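Local coordinates for aldehyde dehydrogenase family protein (Pseudomonas syringae pv. tomato, PDB 6X9L), which catalyses the NAD+-dependent oxidation of long-chain aliphatic aldehydes, as a member of the aldehyde dehydrogenase family, at residues Pro157-Leu162 with Glu391-Val396; Ser290-Thr295 with Tyr417-His422. The protein carries 1 engineered substitution. All blocks are in the same frame, centred on the assembly; numbering follows the deposited sequence.

In the fold
From the N terminus, the chain leaves strand 143-155, passes through residues 157-162 at the start of helix 161-174, and builds most of the nucleotide-binding sheet and the first strand of the catalytic one before reaching the loop 290-295. Residues 391-396 then return to 157-162, so interaction 1 closes a loop of 228 residues and ties the cofactor-binding sheet to the catalytic one. Residues 417-422 come back to 290-295 in interaction 2, a shorter closure of 121 residues within the catalytic sheet, on the loops entering strands 296-300 and 422-424. The two closures cross rather than nest. They meet where E391 and F393 pack against S290 and A291, and both contacts touch NAD and octanal.

Interaction 1: residues Pro157-Leu162 with Glu391-Val396; sequences PWNWPL and EIFGPV. With NAD (nicotinamide-adenine-dinucleotide), chain D; OYA (octanal), chain C.
E391 OE2 accepts the ribose hydroxyl O2D of NAD at 2.8 Å and, weakly, the backbone N of G260, while F393, two residues on, meets W158 and N159 across the contact. The extended E391 side chain takes the second hydroxyl as well, O3D to OE1 at 2.9 Å, and this pair of bonds, more than either length, defines its grip on the sugar. One face of F393 lies against the same nicotinamide ribose.

F393 and W158 form an offset edge-to-face stack: the edge of the phenylalanine is turned toward the six-membered ring of the tryptophan, with centroids 5.6 Å apart and planes at 77°. At the pyrrole end, W158 NE1 gives a weak hydrogen bond, 2.9 Å and bent to 118°, to NAD O2N.

N159 ND2, hydrogen-bonded to the backbone O of Q289, lies 3.6 Å from F393 CZ. With CG held between the backbone N and the carbonyl carbon (chi1 66°), the amide meets the phenylalanine ring at a slant while OD1 faces the nicotinamide. ND2 is 3.8 Å from octanal OAB, too long to count as a hydrogen bond, though the position is consistent with the family's oxyanion-hole asparagine.

W158 thus reaches the phosphate from one segment and E391 the ribose from the other, consistent with fixing the nicotinamide beside the aldehyde for hydride transfer.

Interaction 2: residues Ser290-Thr295 with Tyr417-His422; sequences SASAPT and YGLGAH. Engineered in segment 290-295: A291 (natural residue Cys). With NAD (nicotinamide-adenine-dinucleotide), chain D; OYA (octanal), chain C.
L419 packs its CD2 methyl against the type I beta turn S290-A293, the catalytic loop of the aldehyde dehydrogenase fold, and this half of the contact is gathered about that one group. CD2 sits 3.5 Å from A291 CB and likewise 3.5 Å from S292 CB, so a single methyl wedges against two consecutive residues of the turn. The leucine gets there because CG is anti to the backbone N (chi1 178°), which carries the branch across to the turn, while its other methyl, CD1, comes 3.3 Å from the carboxamide N7N of NAD. A291 is an engineered residue standing where the natural protein has cysteine, the position of the family's nucleophile; its very short approach to the cofactor ribose in the model is doubtful.

The other half is a flat contact, equally close, in which H422 is partly exposed to solvent. P294 lays its ring over one face of the imidazole, with P294 CB 3.5 Å from H422 CD2. CG stands 4.0 Å from the ring centroid and 26° off the normal, a CH-pi contact displaced toward the rim. H444 meets the H422 ring as well, in a nearly parallel arrangement. Between the two halves G420 passes close to S292 without a side chain, and S262 OG bonds weakly to the carbonyl oxygens of both residues. The two segments run in nearly the same direction, and they lead into strands 296-300 and 422-424, which flank strand 263-266 in the catalytic sheet.

On the substrate side of the turn, S292 OG lies 3.2 Å from octanal C10, the aldehyde carbon. The carbonyl oxygen is placed by the backbone, as in the family's oxyanion hole: A291 N donates to OAB of octanal at 3.2 Å, with an N-H...O angle of 139°.

Interaction 1: residues Pro157-Leu162 with Glu391-Val396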
ATOM      1  N   PRO A 157      -3.675 -18.305   6.175  1.00 33.12           N
ATOM      2  CA  PRO A 157      -4.869 -19.163   6.186  1.00 33.64           C
ATOM      3  C   PRO A 157      -4.500 -20.636   6.276  1.00 34.27           C
ATOM      4  O   PRO A 157      -3.324 -20.977   6.429  1.00 34.17           O
ATOM      5  CB  PRO A 157      -5.511 -18.832   4.842  1.00 33.70           C
ATOM      6  CG  PRO A 157      -4.263 -18.710   3.941  1.00 33.85           C
ATOM      7  CD  PRO A 157      -3.163 -18.117   4.805  1.00 33.30           C
ATOM      8  N   TRP A 158      -5.482 -21.531   6.131  1.00 33.19           N
ATOM      9  CA  TRP A 158      -5.237 -22.954   6.358  1.00 34.04           C
ATOM     10  C   TRP A 158      -5.143 -23.798   5.087  1.00 34.72           C
ATOM     11  O   TRP A 158      -4.822 -24.990   5.185  1.00 35.68           O
ATOM     12  CB  TRP A 158      -6.341 -23.529   7.244  1.00 34.72           C
ATOM     13  CG  TRP A 158      -7.716 -23.141   6.769  1.00 34.73           C
ATOM     14  CD1 TRP A 158      -8.561 -22.234   7.357  1.00 34.61           C
ATOM     15  CD2 TRP A 158      -8.413 -23.653   5.625  1.00 34.93           C
ATOM     16  NE1 TRP A 158      -9.720 -22.154   6.649  1.00 34.66           N
ATOM     17  CE2 TRP A 158      -9.660 -23.016   5.581  1.00 34.89           C
ATOM     18  CE3 TRP A 158      -8.104 -24.592   4.640  1.00 35.32           C
ATOM     19  CZ2 TRP A 158     -10.604 -23.286   4.574  1.00 35.17           C
ATOM     20  CZ3 TRP A 158      -9.040 -24.848   3.644  1.00 35.58           C
ATOM     21  CH2 TRP A 158     -10.263 -24.208   3.618  1.00 35.41           C
ATOM     22  N   ASN A 159      -5.406 -23.221   3.905  1.00 34.82           N
ATOM     23  CA  ASN A 159      -5.618 -24.027   2.700  1.00 35.69           C
ATOM     24  C   ASN A 159      -4.301 -24.433   2.040  1.00 36.50           C
ATOM     25  O   ASN A 159      -4.194 -25.526   1.463  1.00 37.44           O
ATOM     26  CB  ASN A 159      -6.483 -23.263   1.702  1.00 35.51           C
ATOM     27  CG  ASN A 159      -5.785 -22.041   1.167  1.00 35.33           C
ATOM     28  OD1 ASN A 159      -5.158 -21.291   1.928  1.00 34.73           O
ATOM     29  ND2 ASN A 159      -5.844 -21.853  -0.145  1.00 35.86           N
ATOM     30  N   TRP A 160      -3.301 -23.562   2.096  1.00 40.70           N
ATOM     31  CA  TRP A 160      -1.934 -23.874   1.682  1.00 41.70           C
ATOM     32  C   TRP A 160      -1.000 -23.452   2.816  1.00 41.14           C
ATOM     33  O   TRP A 160      -0.202 -22.518   2.669  1.00 40.87           O
ATOM     34  CB  TRP A 160      -1.577 -23.165   0.381  1.00 42.27           C
ATOM     35  CG  TRP A 160      -2.249 -23.711  -0.814  1.00 43.02           C
ATOM     36  CD1 TRP A 160      -3.504 -23.412  -1.276  1.00 42.52           C
ATOM     37  CD2 TRP A 160      -1.695 -24.649  -1.735  1.00 44.38           C
ATOM     38  NE1 TRP A 160      -3.764 -24.116  -2.430  1.00 43.32           N
ATOM     39  CE2 TRP A 160      -2.669 -24.886  -2.731  1.00 44.41           C
ATOM     40  CE3 TRP A 160      -0.461 -25.306  -1.825  1.00 45.43           C
ATOM     41  CZ2 TRP A 160      -2.446 -25.757  -3.802  1.00 45.37           C
ATOM     42  CZ3 TRP A 160      -0.244 -26.173  -2.889  1.00 46.38           C
ATOM     43  CH2 TRP A 160      -1.230 -26.385  -3.866  1.00 46.31           C
ATOM     44  N   PRO A 161      -1.053 -24.154   3.957  1.00 46.78           N
ATOM     45  CA  PRO A 161      -0.531 -23.557   5.205  1.00 45.66           C
ATOM     46  C   PRO A 161       0.970 -23.276   5.188  1.00 45.73           C
ATOM     47  O   PRO A 161       1.383 -22.139   5.472  1.00 44.62           O
ATOM     48  CB  PRO A 161      -0.928 -24.584   6.280  1.00 45.86           C
ATOM     49  CG  PRO A 161      -1.189 -25.869   5.541  1.00 47.47           C
ATOM     50  CD  PRO A 161      -1.622 -25.503   4.152  1.00 47.61           C
ATOM     51  N   LEU A 162       1.801 -24.272   4.856  1.00 35.89           N
ATOM     52  CA  LEU A 162       3.237 -24.027   4.812  1.00 35.63           C
ATOM     53  C   LEU A 162       3.586 -23.029   3.716  1.00 36.45           C
ATOM     54  O   LEU A 162       4.358 -22.086   3.930  1.00 35.67           O
ATOM     55  CB  LEU A 162       3.983 -25.336   4.581  1.00 36.65           C
ATOM     56  CG  LEU A 162       5.491 -25.193   4.711  1.00 36.22           C
ATOM     57  CD1 LEU A 162       5.847 -24.670   6.094  1.00 34.46           C
ATOM     58  CD2 LEU A 162       6.146 -26.527   4.468  1.00 36.91           C
ATOM     59  N   GLU A 391     -17.207 -16.168  -3.862  1.00 52.56           N
ATOM     60  CA  GLU A 391     -16.221 -17.222  -3.733  1.00 49.92           C
ATOM     61  C   GLU A 391     -16.804 -18.331  -2.866  1.00 48.43           C
ATOM     62  O   GLU A 391     -17.406 -18.056  -1.821  1.00 49.01           O
ATOM     63  CB  GLU A 391     -14.941 -16.665  -3.125  1.00 48.98           C
ATOM     64  CG  GLU A 391     -13.849 -17.691  -2.935  1.00 46.94           C
ATOM     65  CD  GLU A 391     -12.578 -17.064  -2.378  1.00 46.62           C
ATOM     66  OE1 GLU A 391     -12.680 -16.184  -1.491  1.00 47.11           O
ATOM     67  OE2 GLU A 391     -11.484 -17.444  -2.844  1.00 46.29           O
ATOM     68  N   ILE A 392     -16.643 -19.575  -3.305  1.00 49.40           N
ATOM     69  CA  ILE A 392     -17.224 -20.708  -2.611  1.00 47.96           C
ATOM     70  C   ILE A 392     -16.187 -21.466  -1.793  1.00 46.01           C
ATOM     71  O   ILE A 392     -16.498 -21.994  -0.722  1.00 45.50           O
ATOM     72  CB  ILE A 392     -17.916 -21.642  -3.619  1.00 48.04           C
ATOM     73  CG1 ILE A 392     -19.081 -20.910  -4.293  1.00 50.48           C
ATOM     74  CG2 ILE A 392     -18.381 -22.901  -2.913  1.00 46.47           C
ATOM     75  CD1 ILE A 392     -19.557 -21.577  -5.567  1.00 51.37           C
ATOM     76  N   PHE A 393     -14.958 -21.523  -2.289  1.00 36.08           N
ATOM     77  CA  PHE A 393     -13.855 -22.177  -1.589  1.00 34.80           C
ATOM     78  C   PHE A 393     -14.143 -23.655  -1.350  1.00 33.97           C
ATOM     79  O   PHE A 393     -13.848 -24.208  -0.296  1.00 33.29           O
ATOM     80  CB  PHE A 393     -13.515 -21.456  -0.287  1.00 34.63           C
ATOM     81  CG  PHE A 393     -12.055 -21.207  -0.122  1.00 34.56           C
ATOM     82  CD1 PHE A 393     -11.362 -20.453  -1.062  1.00 35.46           C
ATOM     83  CD2 PHE A 393     -11.349 -21.790   0.928  1.00 34.03           C
ATOM     84  CE1 PHE A 393      -9.982 -20.237  -0.937  1.00 35.77           C
ATOM     85  CE2 PHE A 393      -9.984 -21.583   1.075  1.00 34.29           C
ATOM     86  CZ  PHE A 393      -9.292 -20.805   0.137  1.00 35.13           C
ATOM     87  N   GLY A 394     -14.705 -24.299  -2.363  1.00 50.78           N
ATOM     88  CA  GLY A 394     -14.915 -25.724  -2.392  1.00 50.59           C
ATOM     89  C   GLY A 394     -14.989 -26.136  -3.847  1.00 52.22           C
ATOM     90  O   GLY A 394     -14.839 -25.301  -4.748  1.00 53.60           O
ATOM     91  N   PRO A 395     -15.221 -27.418  -4.122  1.00 41.50           N
ATOM     92  CA  PRO A 395     -15.125 -27.889  -5.530  1.00 43.68           C
ATOM     93  C   PRO A 395     -16.422 -27.679  -6.316  1.00 44.07           C
ATOM     94  O   PRO A 395     -17.214 -28.602  -6.581  1.00 44.11           O
ATOM     95  CB  PRO A 395     -14.786 -29.369  -5.361  1.00 44.27           C
ATOM     96  CG  PRO A 395     -15.512 -29.744  -4.072  1.00 41.95           C
ATOM     97  CD  PRO A 395     -15.427 -28.528  -3.170  1.00 40.52           C
ATOM     98  N   VAL A 396     -16.640 -26.425  -6.714  1.00 42.81           N
ATOM     99  CA  VAL A 396     -17.873 -25.993  -7.348  1.00 42.92           C
ATOM    100  C   VAL A 396     -17.475 -25.149  -8.544  1.00 43.42           C
ATOM    101  O   VAL A 396     -16.913 -24.059  -8.380  1.00 43.85           O
ATOM    102  CB  VAL A 396     -18.774 -25.196  -6.394  1.00 43.18           C
ATOM    103  CG1 VAL A 396     -20.024 -24.713  -7.121  1.00 43.64           C
ATOM    104  CG2 VAL A 396     -19.130 -26.037  -5.167  1.00 42.71           C
TER
HETATM  105  PA  NAD D 702      -9.989 -16.002   7.166  1.00 30.16           P
HETATM  106  O1A NAD D 702     -10.114 -14.667   6.524  1.00 28.20           O
HETATM  107  O2A NAD D 702     -11.211 -16.431   7.882  1.00 31.14           O
HETATM  108  O5B NAD D 702      -8.709 -16.057   8.156  1.00 29.68           O
HETATM  109  C5B NAD D 702      -7.405 -15.767   7.688  1.00 28.55           C
HETATM  110  C4B NAD D 702      -6.474 -15.464   8.870  1.00 26.47           C
HETATM  111  O4B NAD D 702      -6.951 -14.318   9.545  1.00 25.69           O
HETATM  112  C3B NAD D 702      -6.450 -16.566   9.920  1.00 27.48           C
HETATM  113  O3B NAD D 702      -5.131 -16.644  10.444  1.00 24.94           O
HETATM  114  C2B NAD D 702      -7.402 -16.076  10.997  1.00 28.59           C
HETATM  115  O2B NAD D 702      -7.074 -16.549  12.286  1.00 31.06           O
HETATM  116  C1B NAD D 702      -7.141 -14.598  10.927  1.00 27.32           C
HETATM  117  N9A NAD D 702      -8.268 -13.771  11.337  1.00 26.35           N
HETATM  118  C8A NAD D 702      -9.617 -14.051  11.281  1.00 27.52           C
HETATM  119  N7A NAD D 702     -10.272 -12.946  11.711  1.00 29.18           N
HETATM  120  C5A NAD D 702      -9.367 -11.991  12.030  1.00 29.92           C
HETATM  121  C6A NAD D 702      -9.488 -10.696  12.508  1.00 31.54           C
HETATM  122  N6A NAD D 702     -10.689 -10.124  12.587  1.00 33.16           N
HETATM  123  N1A NAD D 702      -8.345  -9.953  12.720  1.00 28.66           N
HETATM  124  C2A NAD D 702      -7.101 -10.482  12.468  1.00 31.21           C
HETATM  125  N3A NAD D 702      -6.981 -11.771  11.992  1.00 26.74           N
HETATM  126  C4A NAD D 702      -8.103 -12.500  11.788  1.00 27.40           C
HETATM  127  O3  NAD D 702      -9.471 -17.035   6.044  1.00 35.97           O
HETATM  128  PN  NAD D 702     -10.227 -18.309   5.416  1.00 43.35           P
HETATM  129  O1N NAD D 702     -11.450 -17.858   4.708  1.00 43.32           O
HETATM  130  O2N NAD D 702     -10.324 -19.374   6.429  1.00 46.15           O
HETATM  131  O5D NAD D 702      -9.028 -18.611   4.350  1.00 35.80           O
HETATM  132  C5D NAD D 702      -9.345 -18.826   2.996  1.00 26.13           C
HETATM  133  C4D NAD D 702      -9.397 -17.473   2.283  1.00 25.78           C
HETATM  134  O4D NAD D 702      -8.081 -16.998   2.059  1.00 29.74           O
HETATM  135  C3D NAD D 702     -10.050 -17.608   0.921  1.00 27.12           C
HETATM  136  O3D NAD D 702     -10.771 -16.433   0.644  1.00 28.21           O
HETATM  137  C2D NAD D 702      -8.858 -17.642  -0.001  1.00 26.26           C
HETATM  138  O2D NAD D 702      -9.176 -17.229  -1.312  1.00 30.05           O
HETATM  139  C1D NAD D 702      -7.911 -16.670   0.696  1.00 24.96           C
HETATM  140  N1N NAD D 702      -6.563 -16.894   0.163  1.00 27.90           N
HETATM  141  C2N NAD D 702      -5.969 -15.921  -0.593  1.00 26.51           C
HETATM  142  C3N NAD D 702      -4.715 -16.139  -1.148  1.00 29.75           C
HETATM  143  C7N NAD D 702      -4.032 -15.112  -1.997  1.00 27.07           C
HETATM  144  O7N NAD D 702      -2.661 -15.307  -2.240  1.00 27.13           O
HETATM  145  N7N NAD D 702      -4.692 -14.072  -2.514  1.00 24.34           N
HETATM  146  C4N NAD D 702      -4.068 -17.351  -0.939  1.00 32.89           C
HETATM  147  C5N NAD D 702      -4.685 -18.333  -0.179  1.00 30.75           C
HETATM  148  C6N NAD D 702      -5.945 -18.099   0.361  1.00 30.55           C
HETATM  149  C14 OYA C 701      -0.354 -24.579  -8.875  1.00 56.33           C
HETATM  150  C5  OYA C 701      -1.154 -23.821  -7.832  1.00 58.83           C
HETATM  151  C6  OYA C 701      -0.202 -23.260  -6.794  1.00 61.75           C
HETATM  152  C11 OYA C 701      -0.968 -22.929  -5.535  1.00 55.40           C
HETATM  153  C7  OYA C 701      -1.629 -21.565  -5.642  1.00 54.17           C
HETATM  154  C8  OYA C 701      -2.281 -21.272  -4.292  1.00 54.66           C
HETATM  155  C9  OYA C 701      -2.622 -19.797  -4.112  1.00 59.15           C
HETATM  156  C10 OYA C 701      -4.121 -19.584  -4.062  1.00 59.90           C
HETATM  157  OAB OYA C 701      -4.710 -19.680  -3.005  1.00 58.11           O

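Interaction 2: residues Ser290-Thr295 with Tyr417-His422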
ATOM      1  N   SER A 290      -8.806 -22.757  -2.754  1.00 48.33           N
ATOM      2  CA  SER A 290      -7.739 -21.937  -3.312  1.00 48.61           C
ATOM      3  C   SER A 290      -8.346 -20.679  -3.933  1.00 48.66           C
ATOM      4  O   SER A 290      -9.248 -20.765  -4.777  1.00 48.58           O
ATOM      5  CB  SER A 290      -6.964 -22.733  -4.339  1.00 49.13           C
ATOM      6  OG  SER A 290      -6.226 -21.861  -5.144  1.00 49.81           O
ATOM      7  N   ALA A 291      -7.854 -19.511  -3.507  1.00 44.18           N
ATOM      8  CA  ALA A 291      -8.463 -18.249  -3.927  1.00 43.89           C
ATOM      9  C   ALA A 291      -8.318 -18.015  -5.431  1.00 44.49           C
ATOM     10  O   ALA A 291      -9.189 -17.409  -6.063  1.00 44.42           O
ATOM     11  CB  ALA A 291      -7.840 -17.084  -3.144  1.00 43.61           C
ATOM     12  N   SER A 292      -7.216 -18.450  -6.019  1.00 46.49           N
ATOM     13  CA  SER A 292      -6.989 -18.169  -7.424  1.00 47.14           C
ATOM     14  C   SER A 292      -7.591 -19.226  -8.344  1.00 47.20           C
ATOM     15  O   SER A 292      -7.441 -19.118  -9.567  1.00 47.82           O
ATOM     16  CB  SER A 292      -5.489 -18.028  -7.687  1.00 47.90           C
ATOM     17  OG  SER A 292      -4.796 -19.144  -7.190  1.00 47.92           O
ATOM     18  N   ALA A 293      -8.274 -20.224  -7.797  1.00 46.27           N
ATOM     19  CA  ALA A 293      -8.801 -21.297  -8.626  1.00 46.46           C
ATOM     20  C   ALA A 293      -9.759 -20.745  -9.687  1.00 46.68           C
ATOM     21  O   ALA A 293     -10.604 -19.885  -9.387  1.00 46.45           O
ATOM     22  CB  ALA A 293      -9.509 -22.341  -7.759  1.00 45.97           C
ATOM     23  N   PRO A 294      -9.655 -21.211 -10.933  1.00 40.05           N
ATOM     24  CA  PRO A 294     -10.546 -20.801 -12.052  1.00 40.14           C
ATOM     25  C   PRO A 294     -11.922 -21.468 -12.035  1.00 39.69           C
ATOM     26  O   PRO A 294     -12.232 -22.391 -12.784  1.00 39.87           O
ATOM     27  CB  PRO A 294      -9.735 -21.206 -13.286  1.00 40.84           C
ATOM     28  CG  PRO A 294      -8.895 -22.375 -12.817  1.00 40.89           C
ATOM     29  CD  PRO A 294      -8.585 -22.121 -11.368  1.00 40.48           C
ATOM     30  N   THR A 295     -12.798 -20.930 -11.190  1.00 47.31           N
ATOM     31  CA  THR A 295     -14.102 -21.503 -10.879  1.00 46.96           C
ATOM     32  C   THR A 295     -15.255 -20.951 -11.725  1.00 46.91           C
ATOM     33  O   THR A 295     -16.402 -21.375 -11.529  1.00 46.67           O
ATOM     34  CB  THR A 295     -14.410 -21.268  -9.406  1.00 46.41           C
ATOM     35  OG1 THR A 295     -14.140 -19.898  -9.108  1.00 46.25           O
ATOM     36  CG2 THR A 295     -13.539 -22.144  -8.545  1.00 46.36           C
ATOM     37  N   TYR A 417     -13.773  -9.021  -7.702  1.00 41.94           N
ATOM     38  CA  TYR A 417     -12.448  -9.601  -7.489  1.00 40.73           C
ATOM     39  C   TYR A 417     -11.554  -9.428  -8.729  1.00 40.82           C
ATOM     40  O   TYR A 417     -11.990  -8.952  -9.785  1.00 41.64           O
ATOM     41  CB  TYR A 417     -12.570 -11.093  -7.127  1.00 39.32           C
ATOM     42  CG  TYR A 417     -13.352 -11.394  -5.847  1.00 39.12           C
ATOM     43  CD1 TYR A 417     -12.865 -10.993  -4.606  1.00 38.85           C
ATOM     44  CD2 TYR A 417     -14.558 -12.101  -5.877  1.00 39.10           C
ATOM     45  CE1 TYR A 417     -13.552 -11.270  -3.434  1.00 38.51           C
ATOM     46  CE2 TYR A 417     -15.258 -12.381  -4.704  1.00 38.86           C
ATOM     47  CZ  TYR A 417     -14.743 -11.962  -3.484  1.00 38.58           C
ATOM     48  OH  TYR A 417     -15.415 -12.212  -2.306  1.00 38.34           O
ATOM     49  N   GLY A 418     -10.285  -9.841  -8.589  1.00 34.56           N
ATOM     50  CA  GLY A 418      -9.286  -9.832  -9.657  1.00 34.59           C
ATOM     51  C   GLY A 418      -7.949 -10.443  -9.257  1.00 33.84           C
ATOM     52  O   GLY A 418      -6.892  -9.830  -9.434  1.00 34.16           O
ATOM     53  N   LEU A 419      -7.986 -11.660  -8.708  1.00 41.81           N
ATOM     54  CA  LEU A 419      -6.777 -12.295  -8.203  1.00 41.56           C
ATOM     55  C   LEU A 419      -6.033 -13.033  -9.315  1.00 41.85           C
ATOM     56  O   LEU A 419      -4.805 -12.898  -9.449  1.00 42.30           O
ATOM     57  CB  LEU A 419      -7.118 -13.243  -7.053  1.00 40.87           C
ATOM     58  CG  LEU A 419      -5.911 -13.989  -6.497  1.00 40.78           C
ATOM     59  CD1 LEU A 419      -5.067 -13.067  -5.628  1.00 40.95           C
ATOM     60  CD2 LEU A 419      -6.358 -15.211  -5.728  1.00 40.21           C
ATOM     61  N   GLY A 420      -6.759 -13.812 -10.115  1.00 37.30           N
ATOM     62  CA  GLY A 420      -6.199 -14.545 -11.225  1.00 37.47           C
ATOM     63  C   GLY A 420      -7.215 -14.744 -12.334  1.00 37.48           C
ATOM     64  O   GLY A 420      -8.332 -14.230 -12.267  1.00 37.44           O
ATOM     65  N   ALA A 421      -6.826 -15.507 -13.356  1.00 40.01           N
ATOM     66  CA  ALA A 421      -7.610 -15.662 -14.574  1.00 40.00           C
ATOM     67  C   ALA A 421      -6.885 -16.632 -15.501  1.00 40.28           C
ATOM     68  O   ALA A 421      -5.661 -16.782 -15.433  1.00 40.61           O
ATOM     69  CB  ALA A 421      -7.821 -14.318 -15.274  1.00 40.67           C
ATOM     70  N   HIS A 422      -7.658 -17.262 -16.399  1.00 42.39           N
ATOM     71  CA  HIS A 422      -7.152 -18.248 -17.347  1.00 42.65           C
ATOM     72  C   HIS A 422      -7.683 -18.000 -18.756  1.00 43.00           C
ATOM     73  O   HIS A 422      -8.844 -17.625 -18.939  1.00 42.78           O
ATOM     74  CB  HIS A 422      -7.532 -19.652 -16.901  1.00 42.18           C
ATOM     75  CG  HIS A 422      -6.695 -20.164 -15.775  1.00 42.32           C
ATOM     76  ND1 HIS A 422      -5.720 -21.122 -15.950  1.00 42.99           N
ATOM     77  CD2 HIS A 422      -6.681 -19.844 -14.459  1.00 41.95           C
ATOM     78  CE1 HIS A 422      -5.141 -21.368 -14.788  1.00 42.90           C
ATOM     79  NE2 HIS A 422      -5.706 -20.607 -13.869  1.00 42.25           N
TER
HETATM   80  PA  NAD D 702      -9.989 -16.002   7.166  1.00 30.16           P
HETATM   81  O1A NAD D 702     -10.114 -14.667   6.524  1.00 28.20           O
HETATM   82  O2A NAD D 702     -11.211 -16.431   7.882  1.00 31.14           O
HETATM   83  O5B NAD D 702      -8.709 -16.057   8.156  1.00 29.68           O
HETATM   84  C5B NAD D 702      -7.405 -15.767   7.688  1.00 28.55           C
HETATM   85  C4B NAD D 702      -6.474 -15.464   8.870  1.00 26.47           C
HETATM   86  O4B NAD D 702      -6.951 -14.318   9.545  1.00 25.69           O
HETATM   87  C3B NAD D 702      -6.450 -16.566   9.920  1.00 27.48           C
HETATM   88  O3B NAD D 702      -5.131 -16.644  10.444  1.00 24.94           O
HETATM   89  C2B NAD D 702      -7.402 -16.076  10.997  1.00 28.59           C
HETATM   90  O2B NAD D 702      -7.074 -16.549  12.286  1.00 31.06           O
HETATM   91  C1B NAD D 702      -7.141 -14.598  10.927  1.00 27.32           C
HETATM   92  N9A NAD D 702      -8.268 -13.771  11.337  1.00 26.35           N
HETATM   93  C8A NAD D 702      -9.617 -14.051  11.281  1.00 27.52           C
HETATM   94  N7A NAD D 702     -10.272 -12.946  11.711  1.00 29.18           N
HETATM   95  C5A NAD D 702      -9.367 -11.991  12.030  1.00 29.92           C
HETATM   96  C6A NAD D 702      -9.488 -10.696  12.508  1.00 31.54           C
HETATM   97  N6A NAD D 702     -10.689 -10.124  12.587  1.00 33.16           N
HETATM   98  N1A NAD D 702      -8.345  -9.953  12.720  1.00 28.66           N
HETATM   99  C2A NAD D 702      -7.101 -10.482  12.468  1.00 31.21           C
HETATM  100  N3A NAD D 702      -6.981 -11.771  11.992  1.00 26.74           N
HETATM  101  C4A NAD D 702      -8.103 -12.500  11.788  1.00 27.40           C
HETATM  102  O3  NAD D 702      -9.471 -17.035   6.044  1.00 35.97           O
HETATM  103  PN  NAD D 702     -10.227 -18.309   5.416  1.00 43.35           P
HETATM  104  O1N NAD D 702     -11.450 -17.858   4.708  1.00 43.32           O
HETATM  105  O2N NAD D 702     -10.324 -19.374   6.429  1.00 46.15           O
HETATM  106  O5D NAD D 702      -9.028 -18.611   4.350  1.00 35.80           O
HETATM  107  C5D NAD D 702      -9.345 -18.826   2.996  1.00 26.13           C
HETATM  108  C4D NAD D 702      -9.397 -17.473   2.283  1.00 25.78           C
HETATM  109  O4D NAD D 702      -8.081 -16.998   2.059  1.00 29.74           O
HETATM  110  C3D NAD D 702     -10.050 -17.608   0.921  1.00 27.12           C
HETATM  111  O3D NAD D 702     -10.771 -16.433   0.644  1.00 28.21           O
HETATM  112  C2D NAD D 702      -8.858 -17.642  -0.001  1.00 26.26           C
HETATM  113  O2D NAD D 702      -9.176 -17.229  -1.312  1.00 30.05           O
HETATM  114  C1D NAD D 702      -7.911 -16.670   0.696  1.00 24.96           C
HETATM  115  N1N NAD D 702      -6.563 -16.894   0.163  1.00 27.90           N
HETATM  116  C2N NAD D 702      -5.969 -15.921  -0.593  1.00 26.51           C
HETATM  117  C3N NAD D 702      -4.715 -16.139  -1.148  1.00 29.75           C
HETATM  118  C7N NAD D 702      -4.032 -15.112  -1.997  1.00 27.07           C
HETATM  119  O7N NAD D 702      -2.661 -15.307  -2.240  1.00 27.13           O
HETATM  120  N7N NAD D 702      -4.692 -14.072  -2.514  1.00 24.34           N
HETATM  121  C4N NAD D 702      -4.068 -17.351  -0.939  1.00 32.89           C
HETATM  122  C5N NAD D 702      -4.685 -18.333  -0.179  1.00 30.75           C
HETATM  123  C6N NAD D 702      -5.945 -18.099   0.361  1.00 30.55           C
HETATM  124  C14 OYA C 701      -0.354 -24.579  -8.875  1.00 56.33           C
HETATM  125  C5  OYA C 701      -1.154 -23.821  -7.832  1.00 58.83           C
HETATM  126  C6  OYA C 701      -0.202 -23.260  -6.794  1.00 61.75           C
HETATM  127  C11 OYA C 701      -0.968 -22.929  -5.535  1.00 55.40           C
HETATM  128  C7  OYA C 701      -1.629 -21.565  -5.642  1.00 54.17           C
HETATM  129  C8  OYA C 701      -2.281 -21.272  -4.292  1.00 54.66           C
HETATM  130  C9  OYA C 701      -2.622 -19.797  -4.112  1.00 59.15           C
HETATM  131  C10 OYA C 701      -4.121 -19.584  -4.062  1.00 59.90           C
HETATM  132  OAB OYA C 701      -4.710 -19.680  -3.005  1.00 58.11           O